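Local coordinates for protein methylglyoxal reductase (NADPH-dependent) (Candida albicans SC5314, PDB 6KWS) that probably reduces methylglyoxal with NADPH as the hydride donor, as a member of the dihydroflavonol-4-reductase branch of the NAD(P)-dependent epimerase/dehydratase family, at residues L42-N47 against Q201-E206; R267-S272 against S298-S303. The protein carries 1 engineered substitution. All coordinates share one frame; numbering follows the deposited sequence.

Overall arrangement
The two contacts lie far apart in one subunit, with centres 35 Å apart and nearest atoms about 17 Å from each other, and the first is complete in sequence before the second begins. Interaction 1 lies at the protein surface, between the end of helix 35-44, within the Rossmann part of the fold, and the loop after strand 196-198. It is the nearer to the cofactor site: the E206 side chain is about 6 Å from that of T10, an NADPH-binding residue, although this chain carries no NADPH. Interaction 2 packs helix 295-303 on the end of strand 260-269. There the F268 side chain is about 10 Å from that of V197, another NADPH-binding residue.

Interaction 1: L42-N47 against Q201-E206; sequences LKLFNN and QSFGSE
The rings of F45 and F203 form a T-shaped pair, their planes at 90° and their centroids 5.1 Å apart. F203 supplies the edge: its CZ points at the centre of one F45 face, 3.7 Å above the plane, while F45 CE1 lies in the plane of the F203 ring. One face of F203 is taken by L44, whose CB sits 3.9 Å from the ring centroid and only 13° off the normal, a CH-pi contact. With CG of L44 anti to its carbonyl carbon (chi1 -72°), the two terminal methyls lie above the CG-CD2 side of the same face, CD1 at 3.8 Å from F203 CD2 and CD2 at 3.9 Å from F203 CG. CD1 of L44 also meets the carboxylate of E206, at 4.1 Å from its CD. That carboxylate is held from elsewhere, by H40 through OE1 and weakly by Q15 through OE2. The helix closes just after L44 in a Schellman motif, N46 with positive phi, N47 N bonding back to L42 O and N46 N to K43 O. F45 rests on L22 of helix 12-23 and on L51, and F203 touches Q15. The cluster joins the end of a Rossmann-domain helix to the loop following strand 196-198 in this extended short-chain dehydrogenase fold, with E206 the member whose side chain lies near the NADPH-binding residue T10.

Interaction 2: R267-S272 against S298-S303; sequences RFTSQS and SVIAES
I300 projects from helix 295-303 onto the last residues of strand 260-269, and its branches divide, with some overlap, between R267, the backbone and T269. CG2 comes against the aliphatic base of R267, 3.6 Å from CB and 3.9 Å from CG. CG1 faces T269, with the methyl CG2 of that threonine 3.8 Å away. CD1 reaches further, over the backbone, to lie 4.1 Å from F268 CA. Because CG1 of I300 is anti to the carbonyl carbon (chi1 -68°) and the chain continues extended, its branches spread along the strand between R267 and T269. V299, one residue earlier, adds a looser touch of its CG1 on the T269 methyl. The contact is made almost entirely by carbon atoms, and no polar interaction links the segments. It is a helix packed on a strand end: the axes of strand segment 267-269 and helix segment 298-303 approach to 8.6 Å, their N-to-C directions 119° apart. The strand passes straight into helix 270-280, and T269 is the N-cap of that helix. T269 and S272 form a capping box. T269 OG1 accepts a weak bond from Q271 N, and S272 OG receives T269 N in a nearly straight bond of 3.1 Å (170°). OG1 of T269 thus faces the helix start, and the methyl CG2 faces I300. The F268 side chain leaves the strand away from I300, to touch W237 and meet F198 edge-to-face, while its backbone pairs with G235 of strand 234-239. The guanidinium of R267 leads away from I300 to a salt bridge from NH1 to E136 and a hydrogen bond from NH2 to A305 O. Within 298-303, S303 OG donates to V299 O over 2.8 Å.

Interaction 1: L42-N47 against Q201-E206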
ATOM      1  N   LEU A  42      19.436  -7.346  -1.637  1.00 39.80           N
ATOM      2  CA  LEU A  42      20.538  -7.314  -0.684  1.00 39.12           C
ATOM      3  C   LEU A  42      21.613  -6.321  -1.117  1.00 43.49           C
ATOM      4  O   LEU A  42      22.281  -5.730  -0.262  1.00 45.08           O
ATOM      5  CB  LEU A  42      21.133  -8.705  -0.467  1.00 33.69           C
ATOM      6  CG  LEU A  42      20.220  -9.878  -0.081  1.00 42.32           C
ATOM      7  CD1 LEU A  42      21.046 -10.964   0.569  1.00 37.32           C
ATOM      8  CD2 LEU A  42      19.041  -9.511   0.821  1.00 42.19           C
ATOM      9  N   LYS A  43      21.766  -6.074  -2.423  1.00 38.01           N
ATOM     10  CA  LYS A  43      22.791  -5.133  -2.864  1.00 37.57           C
ATOM     11  C   LYS A  43      22.392  -3.678  -2.602  1.00 40.10           C
ATOM     12  O   LYS A  43      23.234  -2.862  -2.202  1.00 41.69           O
ATOM     13  CB  LYS A  43      23.090  -5.341  -4.343  1.00 41.31           C
ATOM     14  CG  LYS A  43      23.835  -6.611  -4.657  1.00 38.16           C
ATOM     15  CD  LYS A  43      24.497  -6.469  -6.000  1.00 39.82           C
ATOM     16  CE  LYS A  43      24.096  -7.587  -6.932  1.00 42.11           C
ATOM     17  NZ  LYS A  43      25.185  -7.814  -7.917  1.00 50.36           N
ATOM     18  N   LEU A  44      21.131  -3.319  -2.858  1.00 39.87           N
ATOM     19  CA  LEU A  44      20.658  -1.980  -2.510  1.00 36.36           C
ATOM     20  C   LEU A  44      21.029  -1.616  -1.081  1.00 40.96           C
ATOM     21  O   LEU A  44      21.469  -0.493  -0.814  1.00 46.99           O
ATOM     22  CB  LEU A  44      19.143  -1.887  -2.702  1.00 37.16           C
ATOM     23  CG  LEU A  44      18.709  -1.860  -4.174  1.00 41.70           C
ATOM     24  CD1 LEU A  44      17.185  -1.940  -4.331  1.00 41.36           C
ATOM     25  CD2 LEU A  44      19.271  -0.628  -4.872  1.00 37.82           C
ATOM     26  N   PHE A  45      20.871  -2.554  -0.147  1.00 39.14           N
ATOM     27  CA  PHE A  45      21.179  -2.292   1.250  1.00 36.59           C
ATOM     28  C   PHE A  45      22.613  -2.650   1.609  1.00 38.32           C
ATOM     29  O   PHE A  45      22.983  -2.571   2.782  1.00 38.78           O
ATOM     30  CB  PHE A  45      20.197  -3.046   2.158  1.00 39.12           C
ATOM     31  CG  PHE A  45      18.805  -2.464   2.164  1.00 38.34           C
ATOM     32  CD1 PHE A  45      18.497  -1.373   2.966  1.00 35.44           C
ATOM     33  CD2 PHE A  45      17.813  -2.997   1.360  1.00 38.83           C
ATOM     34  CE1 PHE A  45      17.223  -0.831   2.963  1.00 35.99           C
ATOM     35  CE2 PHE A  45      16.538  -2.455   1.344  1.00 35.60           C
ATOM     36  CZ  PHE A  45      16.240  -1.373   2.148  1.00 36.56           C
ATOM     37  N   ASN A  46      23.419  -3.045   0.628  1.00 38.95           N
ATOM     38  CA  ASN A  46      24.826  -3.367   0.837  1.00 38.09           C
ATOM     39  C   ASN A  46      25.006  -4.551   1.772  1.00 40.53           C
ATOM     40  O   ASN A  46      25.885  -4.547   2.630  1.00 48.52           O
ATOM     41  CB  ASN A  46      25.607  -2.152   1.338  1.00 38.25           C
ATOM     42  CG  ASN A  46      25.778  -1.103   0.261  1.00 45.82           C
ATOM     43  OD1 ASN A  46      26.236  -1.404  -0.846  1.00 45.19           O
ATOM     44  ND2 ASN A  46      25.393   0.138   0.571  1.00 48.10           N
ATOM     45  N   ASN A  47      24.173  -5.579   1.595  1.00 42.78           N
ATOM     46  CA  ASN A  47      24.287  -6.875   2.248  1.00 44.58           C
ATOM     47  C   ASN A  47      24.542  -6.752   3.762  1.00 45.42           C
ATOM     48  O   ASN A  47      25.586  -7.250   4.247  1.00 45.01           O
ATOM     49  CB  ASN A  47      25.355  -7.736   1.582  1.00 40.69           C
ATOM     50  CG  ASN A  47      25.252  -7.725   0.077  1.00 47.11           C
ATOM     51  OD1 ASN A  47      25.757  -6.813  -0.586  1.00 54.47           O
ATOM     52  ND2 ASN A  47      24.609  -8.742  -0.479  1.00 44.91           N
ATOM     53  N   GLN A 201      10.419   6.385  -4.202  1.00 34.32           N
ATOM     54  CA  GLN A 201      10.934   5.042  -3.953  1.00 38.57           C
ATOM     55  C   GLN A 201      12.127   5.049  -2.996  1.00 35.85           C
ATOM     56  O   GLN A 201      12.841   6.043  -2.853  1.00 35.61           O
ATOM     57  CB  GLN A 201      11.340   4.384  -5.263  1.00 43.11           C
ATOM     58  CG  GLN A 201      10.322   4.557  -6.339  1.00 43.09           C
ATOM     59  CD  GLN A 201      10.205   3.335  -7.185  1.00 53.76           C
ATOM     60  OE1 GLN A 201      10.959   3.161  -8.143  1.00 68.40           O
ATOM     61  NE2 GLN A 201       9.261   2.465  -6.838  1.00 61.09           N
ATOM     62  N   SER A 202      12.349   3.915  -2.337  1.00 37.09           N
ATOM     63  CA  SER A 202      13.446   3.858  -1.372  1.00 40.16           C
ATOM     64  C   SER A 202      14.785   4.160  -2.023  1.00 36.39           C
ATOM     65  O   SER A 202      15.719   4.619  -1.356  1.00 39.82           O
ATOM     66  CB  SER A 202      13.505   2.486  -0.692  1.00 41.20           C
ATOM     67  OG  SER A 202      12.221   2.060  -0.274  1.00 42.02           O
ATOM     68  N   PHE A 203      14.886   3.929  -3.324  1.00 38.69           N
ATOM     69  CA  PHE A 203      16.133   4.035  -4.052  1.00 36.20           C
ATOM     70  C   PHE A 203      15.852   4.679  -5.400  1.00 44.24           C
ATOM     71  O   PHE A 203      14.915   4.283  -6.101  1.00 45.73           O
ATOM     72  CB  PHE A 203      16.765   2.649  -4.201  1.00 41.27           C
ATOM     73  CG  PHE A 203      17.151   2.029  -2.876  1.00 39.79           C
ATOM     74  CD1 PHE A 203      18.330   2.394  -2.244  1.00 36.86           C
ATOM     75  CD2 PHE A 203      16.306   1.130  -2.235  1.00 39.55           C
ATOM     76  CE1 PHE A 203      18.686   1.840  -1.010  1.00 42.16           C
ATOM     77  CE2 PHE A 203      16.643   0.585  -1.001  1.00 40.45           C
ATOM     78  CZ  PHE A 203      17.842   0.934  -0.385  1.00 36.78           C
ATOM     79  N   GLY A 204      16.641   5.704  -5.734  1.00 48.91           N
ATOM     80  CA  GLY A 204      16.529   6.342  -7.030  1.00 41.57           C
ATOM     81  C   GLY A 204      16.852   5.422  -8.181  1.00 52.01           C
ATOM     82  O   GLY A 204      16.391   5.662  -9.302  1.00 58.63           O
ATOM     83  N   SER A 205      17.630   4.367  -7.928  1.00 53.57           N
ATOM     84  CA  SER A 205      17.929   3.378  -8.958  1.00 53.13           C
ATOM     85  C   SER A 205      16.663   2.862  -9.627  1.00 63.16           C
ATOM     86  O   SER A 205      16.626   2.671 -10.851  1.00 70.87           O
ATOM     87  CB  SER A 205      18.700   2.212  -8.334  1.00 58.33           C
ATOM     88  OG  SER A 205      19.605   2.674  -7.333  1.00 59.27           O
ATOM     89  N   GLU A 206      15.607   2.661  -8.835  1.00 57.83           N
ATOM     90  CA  GLU A 206      14.429   1.910  -9.248  1.00 63.23           C
ATOM     91  C   GLU A 206      13.562   2.633 -10.282  1.00 67.72           C
ATOM     92  O   GLU A 206      12.670   1.994 -10.860  1.00 74.12           O
ATOM     93  CB  GLU A 206      13.598   1.574  -8.004  1.00 62.89           C
ATOM     94  CG  GLU A 206      14.333   0.781  -6.904  1.00 57.55           C
ATOM     95  CD  GLU A 206      14.877  -0.572  -7.402  1.00 67.83           C
ATOM     96  OE1 GLU A 206      15.973  -0.569  -8.006  1.00 69.30           O
ATOM     97  OE2 GLU A 206      14.207  -1.623  -7.217  1.00 64.76           O
TER

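Interaction 2: R267-S272 against S298-S303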
ATOM      1  N   ARG A 267      -6.639  14.978   1.101  1.00 30.03           N
ATOM      2  CA  ARG A 267      -7.366  14.863  -0.149  1.00 32.49           C
ATOM      3  C   ARG A 267      -6.590  15.582  -1.244  1.00 32.55           C
ATOM      4  O   ARG A 267      -5.824  16.515  -0.977  1.00 30.56           O
ATOM      5  CB  ARG A 267      -8.776  15.450  -0.002  1.00 29.63           C
ATOM      6  CG  ARG A 267      -9.654  14.694   0.959  1.00 26.13           C
ATOM      7  CD  ARG A 267      -9.842  13.254   0.504  1.00 35.09           C
ATOM      8  NE  ARG A 267     -11.153  12.725   0.889  1.00 42.75           N
ATOM      9  CZ  ARG A 267     -11.726  11.653   0.337  1.00 43.43           C
ATOM     10  NH1 ARG A 267     -11.111  10.988  -0.638  1.00 34.73           N
ATOM     11  NH2 ARG A 267     -12.926  11.250   0.752  1.00 40.53           N
ATOM     12  N   PHE A 268      -6.770  15.132  -2.480  1.00 31.85           N
ATOM     13  CA  PHE A 268      -6.143  15.811  -3.610  1.00 34.74           C
ATOM     14  C   PHE A 268      -7.052  15.716  -4.825  1.00 34.36           C
ATOM     15  O   PHE A 268      -7.871  14.793  -4.945  1.00 32.70           O
ATOM     16  CB  PHE A 268      -4.784  15.202  -3.978  1.00 31.35           C
ATOM     17  CG  PHE A 268      -4.904  13.922  -4.737  1.00 32.85           C
ATOM     18  CD1 PHE A 268      -5.166  12.729  -4.073  1.00 33.55           C
ATOM     19  CD2 PHE A 268      -4.813  13.909  -6.118  1.00 32.38           C
ATOM     20  CE1 PHE A 268      -5.315  11.533  -4.779  1.00 33.75           C
ATOM     21  CE2 PHE A 268      -4.962  12.732  -6.825  1.00 33.86           C
ATOM     22  CZ  PHE A 268      -5.213  11.539  -6.158  1.00 34.87           C
ATOM     23  N   THR A 269      -6.883  16.675  -5.733  1.00 32.92           N
ATOM     24  CA  THR A 269      -7.235  16.494  -7.134  1.00 36.11           C
ATOM     25  C   THR A 269      -5.986  16.706  -7.981  1.00 36.87           C
ATOM     26  O   THR A 269      -4.942  17.130  -7.485  1.00 41.36           O
ATOM     27  CB  THR A 269      -8.338  17.450  -7.592  1.00 38.05           C
ATOM     28  OG1 THR A 269      -7.753  18.708  -7.959  1.00 41.91           O
ATOM     29  CG2 THR A 269      -9.363  17.648  -6.499  1.00 37.13           C
ATOM     30  N   SER A 270      -6.088  16.396  -9.272  1.00 39.68           N
ATOM     31  CA  SER A 270      -4.931  16.591 -10.137  1.00 40.70           C
ATOM     32  C   SER A 270      -4.483  18.038 -10.131  1.00 38.71           C
ATOM     33  O   SER A 270      -3.282  18.316 -10.220  1.00 39.10           O
ATOM     34  CB  SER A 270      -5.239  16.143 -11.556  1.00 39.51           C
ATOM     35  OG  SER A 270      -5.249  14.738 -11.608  1.00 47.61           O
ATOM     36  N   GLN A 271      -5.425  18.970 -10.004  1.00 38.92           N
ATOM     37  CA  GLN A 271      -5.042  20.372  -9.933  1.00 42.82           C
ATOM     38  C   GLN A 271      -4.188  20.644  -8.699  1.00 40.89           C
ATOM     39  O   GLN A 271      -3.286  21.492  -8.740  1.00 37.37           O
ATOM     40  CB  GLN A 271      -6.293  21.254  -9.950  1.00 42.12           C
ATOM     41  CG  GLN A 271      -5.991  22.727  -9.928  1.00 44.50           C
ATOM     42  CD  GLN A 271      -5.427  23.237 -11.247  1.00 48.89           C
ATOM     43  OE1 GLN A 271      -6.062  23.120 -12.304  1.00 46.86           O
ATOM     44  NE2 GLN A 271      -4.231  23.816 -11.188  1.00 43.93           N
ATOM     45  N   SER A 272      -4.434  19.920  -7.602  1.00 37.89           N
ATOM     46  CA  SER A 272      -3.584  20.068  -6.430  1.00 36.33           C
ATOM     47  C   SER A 272      -2.141  19.776  -6.786  1.00 37.89           C
ATOM     48  O   SER A 272      -1.230  20.505  -6.377  1.00 38.83           O
ATOM     49  CB  SER A 272      -4.046  19.128  -5.324  1.00 35.80           C
ATOM     50  OG  SER A 272      -5.417  19.310  -5.061  1.00 42.48           O
ATOM     51  N   SER A 298     -12.470  23.799  -3.822  1.00 54.57           N
ATOM     52  CA  SER A 298     -13.921  23.709  -3.955  1.00 49.23           C
ATOM     53  C   SER A 298     -14.355  22.321  -4.394  1.00 47.42           C
ATOM     54  O   SER A 298     -15.399  21.840  -3.945  1.00 48.14           O
ATOM     55  CB  SER A 298     -14.457  24.759  -4.927  1.00 49.30           C
ATOM     56  OG  SER A 298     -14.090  26.061  -4.496  1.00 64.24           O
ATOM     57  N   VAL A 299     -13.572  21.653  -5.243  1.00 42.26           N
ATOM     58  CA  VAL A 299     -13.956  20.321  -5.703  1.00 41.87           C
ATOM     59  C   VAL A 299     -13.902  19.309  -4.555  1.00 42.90           C
ATOM     60  O   VAL A 299     -14.801  18.472  -4.405  1.00 38.12           O
ATOM     61  CB  VAL A 299     -13.076  19.884  -6.888  1.00 41.58           C
ATOM     62  CG1 VAL A 299     -13.342  18.428  -7.266  1.00 36.32           C
ATOM     63  CG2 VAL A 299     -13.351  20.771  -8.090  1.00 44.53           C
ATOM     64  N   ILE A 300     -12.843  19.359  -3.736  1.00 38.90           N
ATOM     65  CA  ILE A 300     -12.747  18.462  -2.587  1.00 35.01           C
ATOM     66  C   ILE A 300     -13.850  18.766  -1.584  1.00 43.88           C
ATOM     67  O   ILE A 300     -14.472  17.858  -1.014  1.00 41.19           O
ATOM     68  CB  ILE A 300     -11.357  18.589  -1.946  1.00 35.59           C
ATOM     69  CG1 ILE A 300     -10.277  18.030  -2.869  1.00 39.65           C
ATOM     70  CG2 ILE A 300     -11.301  17.910  -0.594  1.00 30.75           C
ATOM     71  CD1 ILE A 300      -8.901  18.634  -2.590  1.00 41.77           C
ATOM     72  N   ALA A 301     -14.090  20.053  -1.331  1.00 44.84           N
ATOM     73  CA  ALA A 301     -15.142  20.431  -0.404  1.00 38.34           C
ATOM     74  C   ALA A 301     -16.501  19.969  -0.904  1.00 42.01           C
ATOM     75  O   ALA A 301     -17.350  19.553  -0.111  1.00 43.27           O
ATOM     76  CB  ALA A 301     -15.130  21.940  -0.200  1.00 35.94           C
ATOM     77  N   GLU A 302     -16.713  20.005  -2.215  1.00 43.48           N
ATOM     78  CA  GLU A 302     -18.046  19.816  -2.772  1.00 47.91           C
ATOM     79  C   GLU A 302     -18.397  18.368  -3.079  1.00 46.20           C
ATOM     80  O   GLU A 302     -19.585  18.059  -3.185  1.00 47.72           O
ATOM     81  CB  GLU A 302     -18.216  20.628  -4.064  1.00 45.28           C
ATOM     82  CG  GLU A 302     -18.799  22.008  -3.846  1.00 56.01           C
ATOM     83  CD  GLU A 302     -18.425  23.009  -4.936  1.00 68.97           C
ATOM     84  OE1 GLU A 302     -17.935  22.591  -6.015  1.00 68.18           O
ATOM     85  OE2 GLU A 302     -18.634  24.223  -4.703  1.00 73.86           O
ATOM     86  N   SER A 303     -17.414  17.468  -3.239  1.00 43.08           N
ATOM     87  CA  SER A 303     -17.748  16.180  -3.842  1.00 43.65           C
ATOM     88  C   SER A 303     -17.045  14.974  -3.216  1.00 41.08           C
ATOM     89  O   SER A 303     -17.024  13.901  -3.839  1.00 41.48           O
ATOM     90  CB  SER A 303     -17.430  16.181  -5.345  1.00 41.32           C
ATOM     91  OG  SER A 303     -16.037  16.247  -5.581  1.00 37.93           O
TER